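PDB 5V4A: glycosyltransferase (duf1792) from Streptococcus sanguinis, which binds UDP and, as the C-terminal GT-D-fold domain of a longer protein, probably transfers sugar to a serine-rich repeat adhesin. Local coordinates for residues M60-R65 against A106-S111; E32-A37 against P94-K99; K238-H243 against Q253-R258. One frame throughout, in Å; residues are numbered along the deposited sequence.

Contact 1. Residues M60-R65 against A106-S111; sequences MESDER and APWYGS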
loop_
_atom_site.group_PDB
_atom_site.type_symbol
_atom_site.label_atom_id
_atom_site.label_comp_id
_atom_site.label_asym_id
_atom_site.label_seq_id
_atom_site.Cartn_x
_atom_site.Cartn_y
_atom_site.Cartn_z
ATOM N N MET A 60 -4.271 -18.134 21.138
ATOM C CA MET A 60 -4.364 -18.877 19.888
ATOM C C MET A 60 -3.246 -18.507 18.921
ATOM O O MET A 60 -2.731 -17.388 18.937
ATOM C CB MET A 60 -5.719 -18.611 19.257
ATOM C CG MET A 60 -6.766 -19.469 19.860
ATOM S SD MET A 60 -8.288 -19.058 19.066
ATOM C CE MET A 60 -8.281 -20.298 17.777
ATOM N N GLU A 61 -2.894 -19.455 18.053
ATOM C CA GLU A 61 -1.859 -19.225 17.053
ATOM C C GLU A 61 -2.448 -18.702 15.750
ATOM O O GLU A 61 -3.586 -19.013 15.382
ATOM C CB GLU A 61 -1.056 -20.501 16.790
ATOM C CG GLU A 61 -0.575 -21.177 18.066
ATOM C CD GLU A 61 0.211 -22.446 17.797
ATOM O OE1 GLU A 61 -0.146 -23.179 16.848
ATOM O OE2 GLU A 61 1.180 -22.713 18.545
ATOM N N SER A 62 -1.652 -17.899 15.049
ATOM C CA SER A 62 -2.093 -17.235 13.834
ATOM C C SER A 62 -1.851 -18.124 12.613
ATOM O O SER A 62 -0.893 -18.905 12.567
ATOM C CB SER A 62 -1.366 -15.899 13.665
ATOM O OG SER A 62 -1.690 -14.988 14.706
ATOM N N ASP A 63 -2.733 -17.993 11.623
ATOM C CA ASP A 63 -2.631 -18.753 10.381
ATOM C C ASP A 63 -3.372 -17.992 9.283
ATOM O O ASP A 63 -3.961 -16.940 9.525
ATOM C CB ASP A 63 -3.174 -20.173 10.577
ATOM C CG ASP A 63 -4.658 -20.204 10.933
ATOM O OD1 ASP A 63 -5.414 -19.301 10.531
ATOM O OD2 ASP A 63 -5.072 -21.119 11.677
ATOM N N GLU A 64 -3.386 -18.569 8.076
ATOM C CA GLU A 64 -3.950 -17.870 6.921
ATOM C C GLU A 64 -5.442 -17.588 7.062
ATOM O O GLU A 64 -5.976 -16.776 6.301
ATOM C CB GLU A 64 -3.726 -18.702 5.668
ATOM C CG GLU A 64 -4.324 -20.095 5.827
ATOM C CD GLU A 64 -4.214 -20.951 4.589
ATOM O OE1 GLU A 64 -3.879 -22.147 4.739
ATOM O OE2 GLU A 64 -4.506 -20.447 3.485
ATOM N N ARG A 65 -6.127 -18.232 8.011
ATOM C CA ARG A 65 -7.536 -17.944 8.263
ATOM C C ARG A 65 -7.701 -16.749 9.198
ATOM O O ARG A 65 -8.596 -15.918 8.998
ATOM C CB ARG A 65 -8.213 -19.193 8.863
ATOM C CG ARG A 65 -9.726 -19.091 9.150
ATOM C CD ARG A 65 -10.286 -20.305 9.918
ATOM N NE ARG A 65 -9.997 -20.252 11.351
ATOM C CZ ARG A 65 -10.726 -20.844 12.293
ATOM N NH1 ARG A 65 -11.819 -21.532 11.969
ATOM N NH2 ARG A 65 -10.372 -20.723 13.569
ATOM N N ALA A 106 2.021 -18.425 21.452
ATOM C CA ALA A 106 2.053 -18.757 20.040
ATOM C C ALA A 106 3.421 -18.431 19.448
ATOM O O ALA A 106 4.184 -17.647 20.019
ATOM C CB ALA A 106 0.959 -17.997 19.294
ATOM N N PRO A 107 3.769 -19.059 18.318
ATOM C CA PRO A 107 5.047 -18.727 17.664
ATOM C C PRO A 107 5.192 -17.257 17.295
ATOM O O PRO A 107 6.276 -16.692 17.481
ATOM C CB PRO A 107 5.043 -19.628 16.420
ATOM C CG PRO A 107 4.167 -20.769 16.781
ATOM C CD PRO A 107 3.105 -20.213 17.685
ATOM N N TRP A 108 4.142 -16.627 16.771
ATOM C CA TRP A 108 4.217 -15.237 16.335
ATOM C C TRP A 108 2.836 -14.600 16.401
ATOM O O TRP A 108 1.811 -15.287 16.448
ATOM C CB TRP A 108 4.793 -15.101 14.906
ATOM C CG TRP A 108 3.937 -15.716 13.816
ATOM C CD1 TRP A 108 3.968 -17.017 13.380
ATOM C CD2 TRP A 108 2.914 -15.065 13.052
ATOM N NE1 TRP A 108 3.038 -17.206 12.388
ATOM C CE2 TRP A 108 2.382 -16.024 12.162
ATOM C CE3 TRP A 108 2.405 -13.761 13.021
ATOM C CZ2 TRP A 108 1.364 -15.725 11.264
ATOM C CZ3 TRP A 108 1.392 -13.464 12.124
ATOM C CH2 TRP A 108 0.879 -14.445 11.263
ATOM N N TYR A 109 2.830 -13.264 16.414
ATOM C CA TYR A 109 1.615 -12.463 16.426
ATOM C C TYR A 109 1.765 -11.303 15.453
ATOM O O TYR A 109 2.874 -10.822 15.205
ATOM C CB TYR A 109 1.317 -11.903 17.821
ATOM C CG TYR A 109 0.994 -12.962 18.847
ATOM C CD1 TYR A 109 2.010 -13.675 19.484
ATOM C CD2 TYR A 109 -0.323 -13.245 19.193
ATOM C CE1 TYR A 109 1.718 -14.654 20.427
ATOM C CE2 TYR A 109 -0.620 -14.212 20.144
ATOM C CZ TYR A 109 0.406 -14.914 20.750
ATOM O OH TYR A 109 0.117 -15.875 21.682
ATOM N N GLY A 110 0.638 -10.855 14.912
ATOM C CA GLY A 110 0.606 -9.619 14.156
ATOM C C GLY A 110 0.678 -8.435 15.104
ATOM O O GLY A 110 0.708 -8.582 16.325
ATOM N N SER A 111 0.739 -7.233 14.532
ATOM C CA SER A 111 0.838 -6.010 15.331
ATOM C C SER A 111 -0.542 -5.380 15.517
ATOM O O SER A 111 -1.221 -5.063 14.538
ATOM C CB SER A 111 1.789 -5.000 14.688
ATOM O OG SER A 111 1.778 -3.780 15.413
HETATM O O HOH W 1 -0.907 -15.929 17.431
HETATM O O HOH W 2 1.093 -17.926 15.656
HETATM O O HOH W 3 1.329 -18.947 10.602
#
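In this GT-D-type glycosyltransferase domain the lead-ins to two neighbouring parallel strands, 66-70 and 110-111, run side by side before either strand begins, and Ser62 and Trp108 meet there in a CH-pi contact. Strand 66-70 lies between 24-27 and 110-111 in a three-stranded sheet, and residues 60-65 and 106-111 face each other at the domain surface with water, not direct hydrogen bonds, joining the two backbones. CB of Ser62 sits over the six-membered ring of Trp108, 3.8 Å from its centroid and only 20° off the ring normal. The indole is turned toward Ser62 by a chi1 of 65°, which sets its CG between the backbone N and the carbonyl carbon. Tyr17 packs against the same indole edge-to-face. The hydroxyl of Ser62 turns instead to the backbone N of Val68 in the adjoining strand and to a water.

That water is shared by three groups, donating to both Met60 O and Trp108 O while also bonding Ser62 OG. A second water accepts from Ser62 N and donates to Trp108 O, so two waters converge on one carbonyl oxygen. Nearer the start of both segments, CG of Glu61 rests 3.7 Å from CB of Ala106, and Glu61 OE2 comes to 3.3 Å from Pro107 CD, the two side chains crossing at about a right angle. Tyr109 OH accepts from Ala106 N within its own segment and bonds weakly to Met58 O. At the indole edge, a third water lies in the ring plane, accepting from Trp108 NE1 at 3.0 Å and donating to Ser62 O.

Contact 2. Residues E32-A37 against P94-K99; sequences EMDLVA and PHFLEK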
loop_
_atom_site.group_PDB
_atom_site.type_symbol
_atom_site.label_atom_id
_atom_site.label_comp_id
_atom_site.label_asym_id
_atom_site.label_seq_id
_atom_site.Cartn_x
_atom_site.Cartn_y
_atom_site.Cartn_z
ATOM N N GLU A 32 -7.945 -4.704 26.387
ATOM C CA GLU A 32 -8.329 -6.111 26.502
ATOM C C GLU A 32 -7.590 -6.792 27.647
ATOM O O GLU A 32 -8.188 -7.561 28.419
ATOM C CB GLU A 32 -8.062 -6.825 25.176
ATOM C CG GLU A 32 -9.077 -6.500 24.098
ATOM C CD GLU A 32 -9.077 -5.038 23.699
ATOM O OE1 GLU A 32 -8.016 -4.544 23.247
ATOM O OE2 GLU A 32 -10.152 -4.402 23.789
ATOM N N MET A 33 -6.294 -6.506 27.788
ATOM C CA MET A 33 -5.542 -7.047 28.914
ATOM C C MET A 33 -6.093 -6.516 30.240
ATOM O O MET A 33 -6.065 -7.225 31.251
ATOM C CB MET A 33 -4.053 -6.737 28.759
ATOM C CG MET A 33 -3.234 -7.051 29.980
ATOM S SD MET A 33 -3.354 -8.813 30.419
ATOM C CE MET A 33 -2.684 -9.608 28.956
ATOM N N ASP A 34 -6.557 -5.263 30.257
ATOM C CA ASP A 34 -7.243 -4.737 31.433
ATOM C C ASP A 34 -8.409 -5.630 31.832
ATOM O O ASP A 34 -8.581 -5.955 33.008
ATOM C CB ASP A 34 -7.742 -3.317 31.164
ATOM C CG ASP A 34 -6.784 -2.265 31.665
ATOM O OD1 ASP A 34 -6.847 -1.119 31.166
ATOM O OD2 ASP A 34 -5.970 -2.596 32.555
ATOM N N LEU A 35 -9.249 -5.987 30.862
ATOM C CA LEU A 35 -10.409 -6.826 31.134
ATOM C C LEU A 35 -10.007 -8.249 31.513
ATOM O O LEU A 35 -10.654 -8.869 32.367
ATOM C CB LEU A 35 -11.327 -6.844 29.918
ATOM C CG LEU A 35 -12.219 -5.628 29.691
ATOM C CD1 LEU A 35 -12.763 -5.627 28.279
ATOM C CD2 LEU A 35 -13.370 -5.623 30.715
ATOM N N VAL A 36 -8.962 -8.793 30.877
ATOM C CA VAL A 36 -8.495 -10.129 31.237
ATOM C C VAL A 36 -7.955 -10.150 32.655
ATOM O O VAL A 36 -7.966 -11.198 33.310
ATOM C CB VAL A 36 -7.431 -10.616 30.231
ATOM C CG1 VAL A 36 -6.814 -11.928 30.689
ATOM C CG2 VAL A 36 -8.045 -10.750 28.838
ATOM N N ALA A 37 -7.523 -9.002 33.165
ATOM C CA ALA A 37 -7.118 -8.869 34.555
ATOM C C ALA A 37 -8.293 -8.581 35.487
ATOM O O ALA A 37 -8.074 -8.328 36.677
ATOM C CB ALA A 37 -6.054 -7.778 34.694
ATOM N N PRO A 94 4.962 -3.189 33.370
ATOM C CA PRO A 94 5.154 -3.491 34.798
ATOM C C PRO A 94 4.026 -4.317 35.410
ATOM O O PRO A 94 4.301 -5.266 36.151
ATOM C CB PRO A 94 5.260 -2.099 35.423
ATOM C CG PRO A 94 5.919 -1.285 34.347
ATOM C CD PRO A 94 5.393 -1.813 33.045
ATOM N N HIS A 95 2.764 -3.983 35.116
ATOM C CA HIS A 95 1.639 -4.743 35.651
ATOM C C HIS A 95 1.512 -6.112 34.992
ATOM O O HIS A 95 1.415 -7.132 35.682
ATOM C CB HIS A 95 0.329 -3.964 35.492
ATOM C CG HIS A 95 0.059 -2.987 36.595
ATOM N ND1 HIS A 95 0.374 -1.648 36.502
ATOM C CD2 HIS A 95 -0.497 -3.158 37.818
ATOM C CE1 HIS A 95 0.019 -1.036 37.618
ATOM N NE2 HIS A 95 -0.510 -1.930 38.433
ATOM N N PHE A 96 1.511 -6.160 33.657
ATOM C CA PHE A 96 0.943 -7.304 32.948
ATOM C C PHE A 96 1.941 -8.120 32.131
ATOM O O PHE A 96 1.513 -9.007 31.384
ATOM C CB PHE A 96 -0.188 -6.842 32.022
ATOM C CG PHE A 96 -1.274 -6.079 32.719
ATOM C CD1 PHE A 96 -1.898 -6.599 33.840
ATOM C CD2 PHE A 96 -1.676 -4.840 32.246
ATOM C CE1 PHE A 96 -2.904 -5.892 34.493
ATOM C CE2 PHE A 96 -2.677 -4.127 32.888
ATOM C CZ PHE A 96 -3.294 -4.656 34.019
ATOM N N LEU A 97 3.247 -7.860 32.235
ATOM C CA LEU A 97 4.185 -8.586 31.378
ATOM C C LEU A 97 4.126 -10.085 31.635
ATOM O O LEU A 97 4.122 -10.885 30.689
ATOM C CB LEU A 97 5.612 -8.077 31.573
ATOM C CG LEU A 97 6.666 -8.877 30.793
ATOM C CD1 LEU A 97 6.350 -8.928 29.296
ATOM C CD2 LEU A 97 8.065 -8.335 31.027
ATOM N N GLU A 98 4.057 -10.485 32.907
ATOM C CA GLU A 98 3.998 -11.903 33.235
ATOM C C GLU A 98 2.679 -12.535 32.812
ATOM O O GLU A 98 2.635 -13.747 32.576
ATOM C CB GLU A 98 4.226 -12.102 34.736
ATOM C CG GLU A 98 4.511 -13.541 35.153
ATOM C CD GLU A 98 5.837 -14.058 34.626
ATOM O OE1 GLU A 98 5.946 -15.278 34.369
ATOM O OE2 GLU A 98 6.776 -13.249 34.482
ATOM N N LYS A 99 1.614 -11.738 32.671
ATOM C CA LYS A 99 0.374 -12.268 32.112
ATOM C C LYS A 99 0.509 -12.489 30.610
ATOM O O LYS A 99 0.077 -13.525 30.085
ATOM C CB LYS A 99 -0.795 -11.324 32.406
ATOM C CG LYS A 99 -1.334 -11.423 33.836
ATOM C CD LYS A 99 -2.756 -10.894 33.954
ATOM C CE LYS A 99 -3.169 -10.836 35.418
ATOM N NZ LYS A 99 -3.213 -12.215 35.982
HETATM O O HOH W 4 -5.963 -12.578 34.876
#
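Met33 of helix 30-36 meets Phe96 of helix 82-103 in a Met-aromatic contact, an example of one flexible side chain bridging helices too far apart for their backbones to touch. The two short helical segments approach to 11.0 Å between axes and cross at 74°, and methionine and phenylalanine fill the distance by sliding past each other in opposite directions. From CB, which points at the partner helix, the methionine chain leaves with CG swung anti to the backbone N (chi1 170°). This lays CG over one face of the Phe96 ring, 3.5 Å from Phe96 CG and equally close to CD2. His95 CB lies over the centre of the opposite face, so the ring is held between the two. The methionine chain then bends at chi2, bringing SD obliquely to the ring, 4.7 Å from its centroid and 32° off the normal. SD also lies 4.1 Å from CB of Lys99, one helical turn further on.

The far end of the phenylalanine ring reaches two other residues of segment 32-37. Ala37 CB approaches Phe96 CE1 at 3.7 Å, while Asp34 OD2 comes to 3.6 Å from Phe96 CE2, its carboxylate nearly perpendicular to the ring. Lys99 reaches across past Ala37, its CE near Ala37 CB, and a bend at chi4 brings its NZ to a water that it shares with Val36 O, near the end of the shorter helix; this is a polar bridge beside the apolar packing. Around this pair, His92 meets Phe96 edge-to-face from within helix 82-103, Tyr100 of that helix also touches Met33, and Met58 of helix 48-58 packs on Met33 as well, placing the methionine among three helices.

Contact 3. Residues K238-H243 against Q253-R258; sequences KVKLSH and QDIEFR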
loop_
_atom_site.group_PDB
_atom_site.type_symbol
_atom_site.label_atom_id
_atom_site.label_comp_id
_atom_site.label_asym_id
_atom_site.label_seq_id
_atom_site.Cartn_x
_atom_site.Cartn_y
_atom_site.Cartn_z
ATOM N N LYS A 238 -3.134 14.188 20.376
ATOM C CA LYS A 238 -4.429 13.509 20.227
ATOM C C LYS A 238 -5.569 14.506 20.447
ATOM O O LYS A 238 -6.303 14.464 21.437
ATOM C CB LYS A 238 -4.539 12.328 21.179
ATOM C CG LYS A 238 -3.601 11.166 20.870
ATOM C CD LYS A 238 -3.692 10.106 21.959
ATOM C CE LYS A 238 -2.774 8.923 21.694
ATOM N NZ LYS A 238 -1.430 9.341 21.222
ATOM N N VAL A 239 -5.700 15.421 19.490
ATOM C CA VAL A 239 -6.689 16.492 19.576
ATOM C C VAL A 239 -8.096 15.916 19.496
ATOM O O VAL A 239 -8.396 15.094 18.621
ATOM C CB VAL A 239 -6.455 17.517 18.459
ATOM C CG1 VAL A 239 -7.504 18.612 18.535
ATOM C CG2 VAL A 239 -5.044 18.084 18.551
ATOM N N LYS A 240 -8.986 16.368 20.388
ATOM C CA LYS A 240 -10.326 15.798 20.432
ATOM C C LYS A 240 -11.210 16.369 19.327
ATOM O O LYS A 240 -11.215 17.581 19.069
ATOM C CB LYS A 240 -10.979 16.037 21.793
ATOM C CG LYS A 240 -12.334 15.337 21.932
ATOM C CD LYS A 240 -12.976 15.610 23.278
ATOM C CE LYS A 240 -14.310 14.920 23.362
ATOM N NZ LYS A 240 -15.179 15.263 22.196
ATOM N N LEU A 241 -11.960 15.481 18.672
ATOM C CA LEU A 241 -12.933 15.882 17.665
ATOM C C LEU A 241 -14.294 16.086 18.320
ATOM O O LEU A 241 -14.652 15.416 19.293
ATOM C CB LEU A 241 -13.038 14.828 16.553
ATOM C CG LEU A 241 -11.715 14.401 15.914
ATOM C CD1 LEU A 241 -11.901 13.200 14.972
ATOM C CD2 LEU A 241 -11.087 15.568 15.168
ATOM N N SER A 242 -15.061 17.012 17.764
ATOM C CA SER A 242 -16.301 17.412 18.403
ATOM C C SER A 242 -17.546 16.741 17.822
ATOM O O SER A 242 -18.621 16.871 18.419
ATOM C CB SER A 242 -16.431 18.946 18.376
ATOM O OG SER A 242 -16.860 19.415 17.120
ATOM N N HIS A 243 -17.454 16.081 16.655
ATOM C CA HIS A 243 -18.643 15.577 15.970
ATOM C C HIS A 243 -18.691 14.056 15.876
ATOM O O HIS A 243 -19.571 13.515 15.201
ATOM C CB HIS A 243 -18.775 16.200 14.584
ATOM C CG HIS A 243 -18.832 17.697 14.607
ATOM N ND1 HIS A 243 -17.744 18.495 14.330
ATOM C CD2 HIS A 243 -19.846 18.539 14.920
ATOM C CE1 HIS A 243 -18.094 19.765 14.441
ATOM N NE2 HIS A 243 -19.362 19.819 14.804
ATOM N N GLN A 253 -17.778 12.251 25.945
ATOM C CA GLN A 253 -18.416 13.512 26.285
ATOM C C GLN A 253 -18.255 14.521 25.147
ATOM O O GLN A 253 -17.350 14.423 24.313
ATOM C CB GLN A 253 -17.820 14.079 27.575
ATOM C CG GLN A 253 -16.527 14.879 27.393
ATOM C CD GLN A 253 -15.274 14.034 27.218
ATOM O OE1 GLN A 253 -15.296 12.800 27.350
ATOM N NE2 GLN A 253 -14.164 14.698 26.893
ATOM N N ASP A 254 -19.170 15.495 25.106
ATOM C CA ASP A 254 -19.066 16.633 24.184
ATOM C C ASP A 254 -18.968 16.178 22.722
ATOM O O ASP A 254 -18.008 16.478 22.005
ATOM C CB ASP A 254 -17.884 17.532 24.567
ATOM C CG ASP A 254 -18.065 18.157 25.945
ATOM O OD1 ASP A 254 -19.197 18.578 26.223
ATOM O OD2 ASP A 254 -17.099 18.215 26.740
ATOM N N ILE A 255 -19.992 15.452 22.282
ATOM C CA ILE A 255 -20.098 15.002 20.899
ATOM C C ILE A 255 -21.457 15.424 20.354
ATOM O O ILE A 255 -22.496 15.053 20.912
ATOM C CB ILE A 255 -19.921 13.471 20.796
ATOM C CG1 ILE A 255 -18.468 13.081 21.087
ATOM C CG2 ILE A 255 -20.381 12.953 19.433
ATOM C CD1 ILE A 255 -18.245 11.586 21.093
ATOM N N GLU A 256 -21.451 16.131 19.225
ATOM C CA GLU A 256 -22.673 16.505 18.521
ATOM C C GLU A 256 -22.502 16.112 17.056
ATOM O O GLU A 256 -21.573 16.573 16.388
ATOM C CB GLU A 256 -22.964 18.015 18.706
ATOM C CG GLU A 256 -22.172 18.953 17.806
ATOM C CD GLU A 256 -20.859 19.421 18.414
ATOM O OE1 GLU A 256 -20.120 20.125 17.695
ATOM O OE2 GLU A 256 -20.572 19.097 19.594
ATOM N N PHE A 257 -23.349 15.205 16.574
ATOM C CA PHE A 257 -23.160 14.642 15.239
ATOM C C PHE A 257 -23.373 15.694 14.154
ATOM O O PHE A 257 -24.286 16.520 14.233
ATOM C CB PHE A 257 -24.110 13.461 14.995
ATOM C CG PHE A 257 -23.866 12.259 15.887
ATOM C CD1 PHE A 257 -22.604 11.999 16.412
ATOM C CD2 PHE A 257 -24.890 11.370 16.158
ATOM C CE1 PHE A 257 -22.377 10.897 17.214
ATOM C CE2 PHE A 257 -24.668 10.254 16.961
ATOM C CZ PHE A 257 -23.409 10.023 17.493
ATOM N N ARG A 258 -22.539 15.639 13.119
ATOM C CA ARG A 258 -22.812 16.381 11.900
ATOM C C ARG A 258 -23.816 15.580 11.088
ATOM O O ARG A 258 -23.731 14.354 11.028
ATOM C CB ARG A 258 -21.527 16.571 11.090
ATOM C CG ARG A 258 -20.557 17.623 11.611
ATOM C CD ARG A 258 -20.549 18.911 10.779
ATOM N NE ARG A 258 -19.253 19.588 10.863
ATOM C CZ ARG A 258 -19.061 20.797 11.392
ATOM N NH1 ARG A 258 -20.083 21.485 11.886
ATOM N NH2 ARG A 258 -17.841 21.320 11.432
HETATM O O HOH W 5 -20.367 13.537 12.560
#
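Lys240 and His243 reach across to residues 253-258 where two parts of the long loop between helices 224-233 and 261-266 come together, running in broadly the same direction, an irregular pairing without strand structure. Hydrogen bonds come first. The lysine chain runs extended to CE, then bends so that NZ gathers three backbone carbonyls: Asp254 O at 3.1 Å, Gln253 O through a weak bond, and Leu241 O of its own segment. It approaches Asp254 O from above the carbonyl plane, 51° out of it. The one direct backbone bond across the segments, from Glu256 N to Ser242 O, is 3.0 Å long and nearly straight at 168°, with the donor in the carbonyl plane. The same oxygen receives a CA-H...O contact from Ile255, and Ser242 OG gives a weak bond to Glu256 OE1. A water donates to His243 O and accepts from Arg258 N, extending the pairing.

Stacking is concentrated at His243. The guanidinium of Arg258 lies flat on the imidazole, centres 3.8 Å apart and planes at 24°, and Arg258 CG adds a CH-pi contact over that ring, while Ser242 OG lies over the opposite face, offset toward the rim. A bend at chi2 folds the arginine back over the ring. Glu256 O lies at the imidazole edge, 3.0 Å from His243 CD2. Glu256 OE1 also comes near His243 NE2, but at an angle too poor for a hydrogen bond.

Held by the lysine bonds to carbonyls, the straight backbone bond and the guanidinium-imidazole stack, this partly solvent-facing pairing owes little to hydrophobic burial; the lysine charge is probably tempered by the carbonyl dipoles, and perhaps slightly by Asp254, whose OD2 is 5.7 Å from Lys240 NZ and not in contact with it.

The three contacts illustrate how separate parts of one nucleotide-binding domain are tied together. Contacts 1 and 2 interleave along the chain, their segments coming in the order 32-37, 60-65, 94-99, 106-111, and helix 82-103 and strand 110-111 follow each other; their centres are about 19 Å apart and their nearest atoms about 9 Å. Contact 3 follows both in sequence and lies across the chain's centre from contact 1, with about 35 Å between those two centres. The side chain of Asp34 in contact 2 is about 11 Å from UDP; that of Ile255 in contact 3 is about 8 Å from it and about 5 Å from that of UDP-binding His245. Tyr109 of contact 1 lies about 9 Å, side chain to side chain, from UDP-binding Arg27.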